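Side-chain contacts in 4-hydroxythreonine-4-phosphate dehydrogenase (Legionella pneumophila subsp. pneumophila, PDB 6XMY), which probably catalyses the NAD(P)-dependent oxidation of 4-(phosphooxy)-L-threonine, a step in making pyridoxine 5'-phosphate, with a divalent metal ion as cofactor: residues 60-65 and 113-118; 89-94 and 125-130; 211-216 and 247-252. One frame throughout, in Å; residues are numbered along the deposited sequence.

Contact 1: residues 60-65 and 113-118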
loop_
_atom_site.group_PDB
_atom_site.type_symbol
_atom_site.label_atom_id
_atom_site.label_comp_id
_atom_site.label_asym_id
_atom_site.label_seq_id
_atom_site.Cartn_x
_atom_site.Cartn_y
_atom_site.Cartn_z
ATOM N N LEU A 60 1.357 4.612 -25.923
ATOM C CA LEU A 60 1.904 5.937 -26.160
ATOM C C LEU A 60 3.030 6.176 -25.169
ATOM O O LEU A 60 2.926 5.801 -24.000
ATOM C CB LEU A 60 0.829 7.010 -25.943
ATOM C CG LEU A 60 -0.383 6.973 -26.876
ATOM C CD1 LEU A 60 -1.483 7.883 -26.360
ATOM C CD2 LEU A 60 0.022 7.372 -28.282
ATOM N N GLU A 61 4.107 6.802 -25.620
ATOM C CA GLU A 61 5.133 7.231 -24.688
ATOM C C GLU A 61 4.729 8.552 -24.043
ATOM O O GLU A 61 4.250 9.473 -24.714
ATOM C CB GLU A 61 6.485 7.352 -25.389
ATOM C CG GLU A 61 7.004 5.990 -25.848
ATOM C CD GLU A 61 8.433 6.041 -26.337
ATOM O OE1 GLU A 61 9.103 7.073 -26.129
ATOM O OE2 GLU A 61 8.885 5.042 -26.931
ATOM N N TYR A 62 4.923 8.630 -22.732
ATOM C CA TYR A 62 4.516 9.802 -21.972
ATOM C C TYR A 62 5.191 11.065 -22.487
ATOM O O TYR A 62 6.388 11.075 -22.787
ATOM C CB TYR A 62 4.871 9.630 -20.494
ATOM C CG TYR A 62 4.585 10.887 -19.715
ATOM C CD1 TYR A 62 3.282 11.236 -19.384
ATOM C CD2 TYR A 62 5.609 11.757 -19.353
ATOM C CE1 TYR A 62 3.006 12.411 -18.694
ATOM C CE2 TYR A 62 5.340 12.929 -18.673
ATOM C CZ TYR A 62 4.041 13.246 -18.339
ATOM O OH TYR A 62 3.781 14.416 -17.663
ATOM N N SER A 63 4.408 12.140 -22.557
ATOM C CA SER A 63 4.903 13.481 -22.783
ATOM C C SER A 63 4.097 14.435 -21.916
ATOM O O SER A 63 2.860 14.351 -21.878
ATOM C CB SER A 63 4.761 13.919 -24.247
ATOM O OG SER A 63 4.904 15.321 -24.306
ATOM N N PRO A 64 4.757 15.376 -21.239
ATOM C CA PRO A 64 4.008 16.384 -20.476
ATOM C C PRO A 64 3.254 17.368 -21.352
ATOM O O PRO A 64 2.476 18.171 -20.821
ATOM C CB PRO A 64 5.098 17.080 -19.657
ATOM C CG PRO A 64 6.328 16.924 -20.478
ATOM C CD PRO A 64 6.213 15.565 -21.124
ATOM N N HIS A 65 3.446 17.322 -22.669
ATOM C CA HIS A 65 2.736 18.185 -23.596
ATOM C C HIS A 65 1.561 17.491 -24.265
ATOM O O HIS A 65 0.931 18.074 -25.145
ATOM C CB HIS A 65 3.706 18.746 -24.637
ATOM C CG HIS A 65 4.874 19.462 -24.035
ATOM N ND1 HIS A 65 4.766 20.716 -23.475
ATOM C CD2 HIS A 65 6.170 19.096 -23.889
ATOM C CE1 HIS A 65 5.943 21.093 -23.010
ATOM N NE2 HIS A 65 6.815 20.131 -23.255
ATOM N N GLY A 113 5.717 16.966 -8.017
ATOM C CA GLY A 113 4.408 17.340 -8.516
ATOM C C GLY A 113 4.151 17.016 -9.969
ATOM O O GLY A 113 3.122 17.440 -10.505
ATOM N N GLU A 114 5.045 16.270 -10.623
ATOM C CA GLU A 114 4.841 15.919 -12.024
ATOM C C GLU A 114 3.649 14.995 -12.184
ATOM O O GLU A 114 3.002 14.983 -13.236
ATOM C CB GLU A 114 6.095 15.240 -12.569
ATOM C CG GLU A 114 7.302 16.143 -12.619
ATOM C CD GLU A 114 7.154 17.203 -13.680
ATOM O OE1 GLU A 114 6.685 16.859 -14.786
ATOM O OE2 GLU A 114 7.485 18.376 -13.406
ATOM N N PHE A 115 3.349 14.219 -11.150
ATOM C CA PHE A 115 2.210 13.321 -11.120
ATOM C C PHE A 115 1.518 13.513 -9.784
ATOM O O PHE A 115 2.147 13.925 -8.805
ATOM C CB PHE A 115 2.658 11.872 -11.363
ATOM C CG PHE A 115 3.261 11.688 -12.720
ATOM C CD1 PHE A 115 2.458 11.410 -13.810
ATOM C CD2 PHE A 115 4.612 11.889 -12.921
ATOM C CE1 PHE A 115 2.999 11.297 -15.083
ATOM C CE2 PHE A 115 5.157 11.770 -14.188
ATOM C CZ PHE A 115 4.349 11.469 -15.266
ATOM N N SER A 116 0.213 13.257 -9.762
ATOM C CA SER A 116 -0.591 13.644 -8.612
ATOM C C SER A 116 -0.589 12.612 -7.497
ATOM O O SER A 116 -1.004 12.933 -6.379
ATOM C CB SER A 116 -2.030 13.917 -9.046
ATOM O OG SER A 116 -2.552 12.801 -9.728
ATOM N N ALA A 117 -0.141 11.391 -7.777
ATOM C CA ALA A 117 -0.122 10.320 -6.791
ATOM C C ALA A 117 0.641 9.160 -7.400
ATOM O O ALA A 117 0.782 9.066 -8.622
ATOM C CB ALA A 117 -1.534 9.859 -6.413
ATOM N N LEU A 118 1.094 8.262 -6.529
ATOM C CA LEU A 118 1.797 7.050 -6.925
ATOM C C LEU A 118 0.969 5.840 -6.515
ATOM O O LEU A 118 0.475 5.772 -5.384
ATOM C CB LEU A 118 3.162 6.989 -6.233
ATOM C CG LEU A 118 4.065 5.813 -6.609
ATOM C CD1 LEU A 118 4.441 5.865 -8.088
ATOM C CD2 LEU A 118 5.307 5.822 -5.746
HETATM O O HOH W 1 4.628 15.581 -15.567
#

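Contact 2: residues 89-94 and 125-130. With NAD (nicotinamide-adenine-dinucleotide), chain B.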
loop_
_atom_site.group_PDB
_atom_site.type_symbol
_atom_site.label_atom_id
_atom_site.label_comp_id
_atom_site.label_asym_id
_atom_site.label_seq_id
_atom_site.Cartn_x
_atom_site.Cartn_y
_atom_site.Cartn_z
ATOM N N GLY A 89 6.783 -15.147 -14.841
ATOM C CA GLY A 89 6.868 -16.066 -13.722
ATOM C C GLY A 89 8.268 -16.392 -13.254
ATOM O O GLY A 89 8.415 -17.088 -12.240
ATOM N N GLU A 90 9.300 -15.918 -13.947
ATOM C CA GLU A 90 10.685 -16.285 -13.659
ATOM C C GLU A 90 11.394 -15.082 -13.042
ATOM O O GLU A 90 11.755 -14.133 -13.743
ATOM C CB GLU A 90 11.378 -16.748 -14.937
ATOM C CG GLU A 90 12.869 -17.031 -14.791
ATOM C CD GLU A 90 13.179 -18.356 -14.111
ATOM O OE1 GLU A 90 12.478 -19.357 -14.380
ATOM O OE2 GLU A 90 14.135 -18.395 -13.306
ATOM N N LEU A 91 11.592 -15.120 -11.728
ATOM C CA LEU A 91 12.326 -14.049 -11.066
ATOM C C LEU A 91 13.745 -13.980 -11.606
ATOM O O LEU A 91 14.379 -15.001 -11.876
ATOM C CB LEU A 91 12.391 -14.307 -9.564
ATOM C CG LEU A 91 11.096 -14.127 -8.781
ATOM C CD1 LEU A 91 11.294 -14.597 -7.348
ATOM C CD2 LEU A 91 10.642 -12.672 -8.809
ATOM N N ASN A 92 14.250 -12.770 -11.738
ATOM C CA ASN A 92 15.616 -12.562 -12.181
ATOM C C ASN A 92 16.227 -11.483 -11.297
ATOM O O ASN A 92 15.801 -10.321 -11.344
ATOM C CB ASN A 92 15.625 -12.156 -13.657
ATOM C CG ASN A 92 17.026 -11.960 -14.208
ATOM O OD1 ASN A 92 18.007 -11.985 -13.464
ATOM N ND2 ASN A 92 17.122 -11.747 -15.522
ATOM N N PRO A 93 17.214 -11.826 -10.472
ATOM C CA PRO A 93 17.832 -10.804 -9.615
ATOM C C PRO A 93 18.476 -9.677 -10.397
ATOM O O PRO A 93 18.638 -8.576 -9.853
ATOM C CB PRO A 93 18.863 -11.599 -8.803
ATOM C CG PRO A 93 18.334 -13.004 -8.803
ATOM C CD PRO A 93 17.704 -13.180 -10.160
ATOM N N GLN A 94 18.831 -9.905 -11.665
ATOM C CA GLN A 94 19.409 -8.831 -12.459
ATOM C C GLN A 94 18.423 -7.707 -12.732
ATOM O O GLN A 94 18.851 -6.612 -13.103
ATOM C CB GLN A 94 19.949 -9.373 -13.776
ATOM C CG GLN A 94 21.194 -10.201 -13.615
ATOM C CD GLN A 94 21.788 -10.571 -14.944
ATOM O OE1 GLN A 94 21.783 -9.771 -15.878
ATOM N NE2 GLN A 94 22.286 -11.797 -15.050
ATOM N N LYS A 125 9.859 -9.079 -2.650
ATOM C CA LYS A 125 10.856 -8.591 -1.701
ATOM C C LYS A 125 12.109 -9.458 -1.708
ATOM O O LYS A 125 13.233 -8.941 -1.722
ATOM C CB LYS A 125 10.257 -8.505 -0.298
ATOM C CG LYS A 125 9.061 -7.583 -0.181
ATOM C CD LYS A 125 8.574 -7.548 1.256
ATOM C CE LYS A 125 7.305 -6.726 1.435
ATOM N NZ LYS A 125 6.153 -7.287 0.680
ATOM N N ALA A 126 11.941 -10.786 -1.690
ATOM C CA ALA A 126 13.111 -11.658 -1.641
ATOM C C ALA A 126 14.002 -11.486 -2.863
ATOM O O ALA A 126 15.231 -11.512 -2.740
ATOM C CB ALA A 126 12.699 -13.120 -1.482
ATOM N N ASN A 127 13.410 -11.336 -4.056
ATOM C CA ASN A 127 14.231 -11.146 -5.251
ATOM C C ASN A 127 15.104 -9.904 -5.121
ATOM O O ASN A 127 16.277 -9.917 -5.512
ATOM C CB ASN A 127 13.360 -11.047 -6.506
ATOM C CG ASN A 127 14.186 -11.031 -7.793
ATOM O OD1 ASN A 127 14.125 -10.092 -8.588
ATOM N ND2 ASN A 127 14.963 -12.073 -7.994
ATOM N N ILE A 128 14.547 -8.825 -4.559
ATOM C CA ILE A 128 15.323 -7.606 -4.367
ATOM C C ILE A 128 16.461 -7.848 -3.382
ATOM O O ILE A 128 17.613 -7.456 -3.626
ATOM C CB ILE A 128 14.401 -6.450 -3.940
ATOM C CG1 ILE A 128 13.448 -6.111 -5.092
ATOM C CG2 ILE A 128 15.215 -5.236 -3.501
ATOM C CD1 ILE A 128 12.245 -5.322 -4.688
ATOM N N ASN A 129 16.163 -8.510 -2.263
ATOM C CA ASN A 129 17.208 -8.817 -1.293
ATOM C C ASN A 129 18.242 -9.779 -1.868
ATOM O O ASN A 129 19.439 -9.657 -1.576
ATOM C CB ASN A 129 16.589 -9.382 -0.016
ATOM C CG ASN A 129 15.925 -8.306 0.832
ATOM O OD1 ASN A 129 16.590 -7.586 1.584
ATOM N ND2 ASN A 129 14.612 -8.183 0.708
ATOM N N ALA A 130 17.804 -10.740 -2.689
ATOM C CA ALA A 130 18.742 -11.696 -3.278
ATOM C C ALA A 130 19.749 -11.005 -4.184
ATOM O O ALA A 130 20.882 -11.477 -4.330
ATOM C CB ALA A 130 17.987 -12.787 -4.040
HETATM P PA NAD B . 0.688 -13.160 -3.117
HETATM O O1A NAD B . 1.681 -13.167 -4.262
HETATM O O2A NAD B . -0.545 -12.296 -2.954
HETATM O O5B NAD B . 0.086 -14.765 -3.279
HETATM C C5B NAD B . -0.881 -15.057 -2.298
HETATM C C4B NAD B . -2.059 -15.814 -2.936
HETATM O O4B NAD B . -2.946 -14.847 -3.547
HETATM C C3B NAD B . -1.524 -16.744 -4.060
HETATM O O3B NAD B . -2.339 -17.902 -4.011
HETATM C C2B NAD B . -1.743 -15.880 -5.337
HETATM O O2B NAD B . -1.975 -16.644 -6.483
HETATM C C1B NAD B . -3.058 -15.133 -4.947
HETATM N N9A NAD B . -3.168 -13.813 -5.560
HETATM C C8A NAD B . -2.404 -12.653 -5.340
HETATM N N7A NAD B . -2.818 -11.629 -6.066
HETATM C C5A NAD B . -3.904 -12.111 -6.783
HETATM C C6A NAD B . -4.768 -11.515 -7.724
HETATM N N6A NAD B . -4.612 -10.206 -8.056
HETATM N N1A NAD B . -5.774 -12.244 -8.291
HETATM C C2A NAD B . -5.890 -13.552 -7.908
HETATM N N3A NAD B . -5.147 -14.257 -7.034
HETATM C C4A NAD B . -4.147 -13.485 -6.483
HETATM O O3 NAD B . 1.620 -12.969 -1.805
HETATM P PN NAD B . 2.691 -13.958 -1.183
HETATM O O1N NAD B . 2.714 -13.877 0.324
HETATM O O2N NAD B . 2.806 -15.186 -2.024
HETATM O O5D NAD B . 4.229 -13.140 -1.521
HETATM C C5D NAD B . 4.593 -13.095 -2.861
HETATM C C4D NAD B . 5.554 -11.915 -3.024
HETATM O O4D NAD B . 4.756 -10.705 -3.076
HETATM C C3D NAD B . 6.478 -11.780 -1.765
HETATM O O3D NAD B . 7.712 -11.328 -2.243
HETATM C C2D NAD B . 5.772 -10.684 -0.935
HETATM O O2D NAD B . 6.626 -9.898 -0.151
HETATM C C1D NAD B . 5.305 -9.801 -2.125
HETATM N N1N NAD B . 4.191 -8.874 -1.729
HETATM C C2N NAD B . 4.294 -7.591 -2.197
HETATM C C3N NAD B . 3.307 -6.650 -1.891
HETATM C C7N NAD B . 3.513 -5.298 -2.462
HETATM O O7N NAD B . 4.471 -5.059 -3.200
HETATM N N7N NAD B . 2.567 -4.344 -2.149
HETATM C C4N NAD B . 2.205 -7.021 -1.099
HETATM C C5N NAD B . 2.123 -8.350 -0.644
HETATM C C6N NAD B . 3.136 -9.278 -0.960
#

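Contact 3: residues 211-216 and 247-252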
loop_
_atom_site.group_PDB
_atom_site.type_symbol
_atom_site.label_atom_id
_atom_site.label_comp_id
_atom_site.label_asym_id
_atom_site.label_seq_id
_atom_site.Cartn_x
_atom_site.Cartn_y
_atom_site.Cartn_z
ATOM N N ASN A 211 -0.821 -9.389 22.980
ATOM C CA ASN A 211 -0.921 -10.770 23.415
ATOM C C ASN A 211 -2.342 -11.297 23.262
ATOM O O ASN A 211 -3.298 -10.522 23.177
ATOM C CB ASN A 211 -0.501 -10.829 24.882
ATOM C CG ASN A 211 0.949 -10.447 25.058
ATOM O OD1 ASN A 211 1.824 -11.098 24.495
ATOM N ND2 ASN A 211 1.211 -9.354 25.779
ATOM N N PRO A 212 -2.520 -12.624 23.222
ATOM C CA PRO A 212 -3.883 -13.174 23.184
ATOM C C PRO A 212 -4.716 -12.646 24.344
ATOM O O PRO A 212 -4.220 -12.462 25.455
ATOM C CB PRO A 212 -3.671 -14.689 23.293
ATOM C CG PRO A 212 -2.257 -14.926 22.877
ATOM C CD PRO A 212 -1.489 -13.683 23.222
ATOM N N HIS A 213 -5.996 -12.390 24.067
ATOM C CA HIS A 213 -6.916 -11.827 25.056
ATOM C C HIS A 213 -6.340 -10.589 25.730
ATOM O O HIS A 213 -6.550 -10.342 26.921
ATOM C CB HIS A 213 -7.385 -12.895 26.034
ATOM C CG HIS A 213 -8.125 -13.984 25.340
ATOM N ND1 HIS A 213 -9.393 -13.795 24.835
ATOM C CD2 HIS A 213 -7.753 -15.232 24.974
ATOM C CE1 HIS A 213 -9.789 -14.895 24.226
ATOM N NE2 HIS A 213 -8.814 -15.783 24.302
ATOM N N ALA A 214 -5.602 -9.806 24.943
ATOM C CA ALA A 214 -4.999 -8.567 25.416
ATOM C C ALA A 214 -4.188 -8.782 26.694
ATOM O O ALA A 214 -4.190 -7.949 27.601
ATOM C CB ALA A 214 -6.043 -7.458 25.583
ATOM N N GLY A 215 -3.495 -9.917 26.773
ATOM C CA GLY A 215 -2.609 -10.169 27.890
ATOM C C GLY A 215 -3.260 -10.717 29.141
ATOM O O GLY A 215 -2.559 -10.887 30.149
ATOM N N GLU A 216 -4.568 -10.981 29.119
ATOM C CA GLU A 216 -5.254 -11.650 30.225
ATOM C C GLU A 216 -4.991 -10.952 31.558
ATOM O O GLU A 216 -4.572 -11.561 32.544
ATOM C CB GLU A 216 -4.888 -13.138 30.286
ATOM C CG GLU A 216 -5.823 -13.998 31.121
ATOM C CD GLU A 216 -7.235 -14.004 30.576
ATOM O OE1 GLU A 216 -8.193 -13.767 31.370
ATOM O OE2 GLU A 216 -7.373 -14.253 29.354
ATOM N N PRO A 247 -8.953 -7.734 22.539
ATOM C CA PRO A 247 -8.463 -9.029 22.058
ATOM C C PRO A 247 -8.653 -9.129 20.552
ATOM O O PRO A 247 -9.757 -8.938 20.036
ATOM C CB PRO A 247 -9.340 -10.034 22.808
ATOM C CG PRO A 247 -10.610 -9.280 23.083
ATOM C CD PRO A 247 -10.175 -7.861 23.354
ATOM N N ALA A 248 -7.564 -9.438 19.844
ATOM C CA ALA A 248 -7.618 -9.414 18.386
ATOM C C ALA A 248 -8.551 -10.471 17.815
ATOM O O ALA A 248 -9.042 -10.306 16.692
ATOM C CB ALA A 248 -6.220 -9.592 17.791
ATOM N N ASP A 249 -8.795 -11.555 18.548
ATOM C CA ASP A 249 -9.605 -12.628 17.997
ATOM C C ASP A 249 -11.088 -12.296 17.966
ATOM O O ASP A 249 -11.825 -12.963 17.237
ATOM C CB ASP A 249 -9.340 -13.963 18.694
ATOM C CG ASP A 249 -9.768 -13.969 20.147
ATOM O OD1 ASP A 249 -9.524 -12.966 20.861
ATOM O OD2 ASP A 249 -10.352 -14.992 20.576
ATOM N N THR A 250 -11.544 -11.265 18.695
ATOM C CA THR A 250 -12.927 -10.814 18.558
ATOM C C THR A 250 -13.099 -9.334 18.217
ATOM O O THR A 250 -14.228 -8.913 17.946
ATOM C CB THR A 250 -13.749 -11.139 19.814
ATOM O OG1 THR A 250 -13.103 -10.579 20.965
ATOM C CG2 THR A 250 -13.915 -12.654 19.982
ATOM N N MET A 251 -12.018 -8.548 18.162
ATOM C CA MET A 251 -12.129 -7.103 17.941
ATOM C C MET A 251 -12.806 -6.782 16.615
ATOM O O MET A 251 -13.514 -5.775 16.495
ATOM C CB MET A 251 -10.722 -6.493 17.949
ATOM C CG MET A 251 -10.649 -5.021 17.576
ATOM S SD MET A 251 -8.977 -4.329 17.717
ATOM C CE MET A 251 -8.190 -4.932 16.228
ATOM N N PHE A 252 -12.577 -7.611 15.598
ATOM C CA PHE A 252 -13.089 -7.348 14.257
ATOM C C PHE A 252 -14.553 -7.733 14.087
ATOM O O PHE A 252 -15.116 -7.503 13.010
ATOM C CB PHE A 252 -12.233 -8.076 13.215
ATOM C CG PHE A 252 -10.794 -7.636 13.203
ATOM C CD1 PHE A 252 -10.432 -6.424 12.627
ATOM C CD2 PHE A 252 -9.804 -8.429 13.763
ATOM C CE1 PHE A 252 -9.112 -6.018 12.614
ATOM C CE2 PHE A 252 -8.482 -8.027 13.751
ATOM C CZ PHE A 252 -8.136 -6.817 13.175
HETATM O O HOH W 2 -6.849 -12.615 21.373
HETATM O O HOH W 3 -9.860 -17.302 22.323
#

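Contact 1: residues 60-65 and 113-118
Tyr-62 OH donates to a water that Glu-114 grips twice from the other segment, so three bonds to protein atoms hold this bridging molecule. The Tyr-62 OH to water distance is 2.5 Å, which is short. The water in turn donates to the backbone O of Glu-114 at 2.9 Å and to its carboxylate OE1 at an equally short 2.5 Å; with the side chain bent at chi2 (-70°), OE1 and the backbone O of Glu-114 both reach the one water. Directly beside this bridge, the apolar part of the contact is a meeting of two rings. The far end of Phe-115 comes over one face of the Tyr-62 ring, offset toward the rim, with CZ of Phe-115 3.6 Å from CZ of Tyr-62. The ring planes stand at 52° with centroids 5.1 Å apart, an oblique pair. In Tyr-62, CG lies anti to the backbone N (chi1 174°), which sends the ring out to meet Phe-115 coming from the opposite direction. Phe-115 is buried, packed also against Trp-78, Leu-13 and Leu-109. A Schellman motif at Gly-113 ends helix 96-111 just before Glu-114. The arrangement is a loop-to-loop junction of an alpha/beta fold, joining the exit of strand 58-61 to the turn between helix 96-111 and strand 117-120.

Contact 2: residues 89-94 and 125-130
Leu-91 starts the contact by laying its branched end along the side chain of Asn-127, the two running past each other in opposite directions. Its CD2 reaches CB of Asn-127 at 3.9 Å, and CD1 meets the same carbon at 4.2 Å, so both methyls rest on the aliphatic root of a residue whose polar end lies further along. That end is placed by the Asn-127 torsion: with CG anti to the backbone N (chi1 -173°), the amide leaves the helix toward the loop. Leu-91 also touches His-124 and Leu-303, and lies near the NAD-binding residue Thr-301. Asn-92 follows with its side chain turned off the helix, and it is the backbone that comes close, its O lying 4.0 Å from CG of Asn-127. Its own amide serves the loop instead: Asn-92 OD1 accepts from Gln-94 N at 2.9 Å, an Asx turn that bends the chain into the short 3-10 segment ahead of helix 96-111. The donor sits above the carbonyl plane, 51° out of it. Pro-93 then crosses the Asn-127 side chain at about a right angle, bringing its ring against the terminal amide. Here the CA atoms of the two segments come nearest, 5.7 Å between Pro-93 and Asn-127. On the helix, Asn-127 N is hydrogen-bonded to His-124 ND1, and the O of Lys-125 accepts hydrogen bonds from both N and ND2 of Asn-129. The first turn of the helix faces the cofactor: Lys-125 N donates to O3D of NAD at 3.1 Å, while in the conformer given the lysine chain, bent at its last torsion (chi4 63°), brings NZ to O2D of the same nicotinamide ribose at 2.8 Å.

Contact 3: residues 211-216 and 247-252
The first torsions bring His-213 and Asp-249 together: in His-213, CG lies beside the backbone N and anti to the carbonyl carbon (chi1 -61°), and in Asp-249 it sits between the N and the carbonyl carbon (chi1 66°). The His-213 ring end swings back toward the other segment although its CB points away, whereas Asp-249 CB points toward it. Ring and carboxylate meet with their planes 89° apart, and the nearest pair, CE1 of His-213 and OD2 of Asp-249, is at 3.7 Å. Two waters make the polar link. One accepts from His-213 N at 2.8 Å and donates to Asp-249 OD1 at 2.7 Å; the other lies 2.7 Å from His-213 NE2 and donates to Asp-249 OD2 at 2.9 Å. Each carboxylate oxygen thus has its own bridge, one to backbone and one to ring. CB of Pro-247 packs on CA of His-213 at 3.8 Å, and the backbone N of Ala-214 lies near CA of Pro-247. From His-213 to Glu-216 phi is positive throughout and the chain winds with left-handed sense. This surface contact joins the loop between strand 204-208 and helix 223-237 to the short, weakly bonded helix about 248-251 that follows strand 241-246. Asn-211 bonds to Glu-223 and Glu-224 at the start of helix 223-237, while Ala-248 and Phe-252 rest on helix 268-279.

Overall arrangement
The three contacts are spread widely over the chain. Contacts 1 and 2 have centres about 28 Å apart and interleave in sequence, 60-65, 89-94, 113-118, 125-130, with helix 96-111 between the middle two segments. Contact 3 comes later in the chain. Its centre lies about 46 Å from that of contact 1, on the opposite side of the chain's centre, and about 37 Å from that of contact 2. None of the three touches another. The segment that closes contact 1 runs through strand 117-120 toward helix 125-130, which carries Lys-125 to NAD, so the chain links contact 1 directly to the cofactor pocket that contact 2 borders. Contact 3, beside the outermost strand 241-246, is structural packing away from the annotated sites.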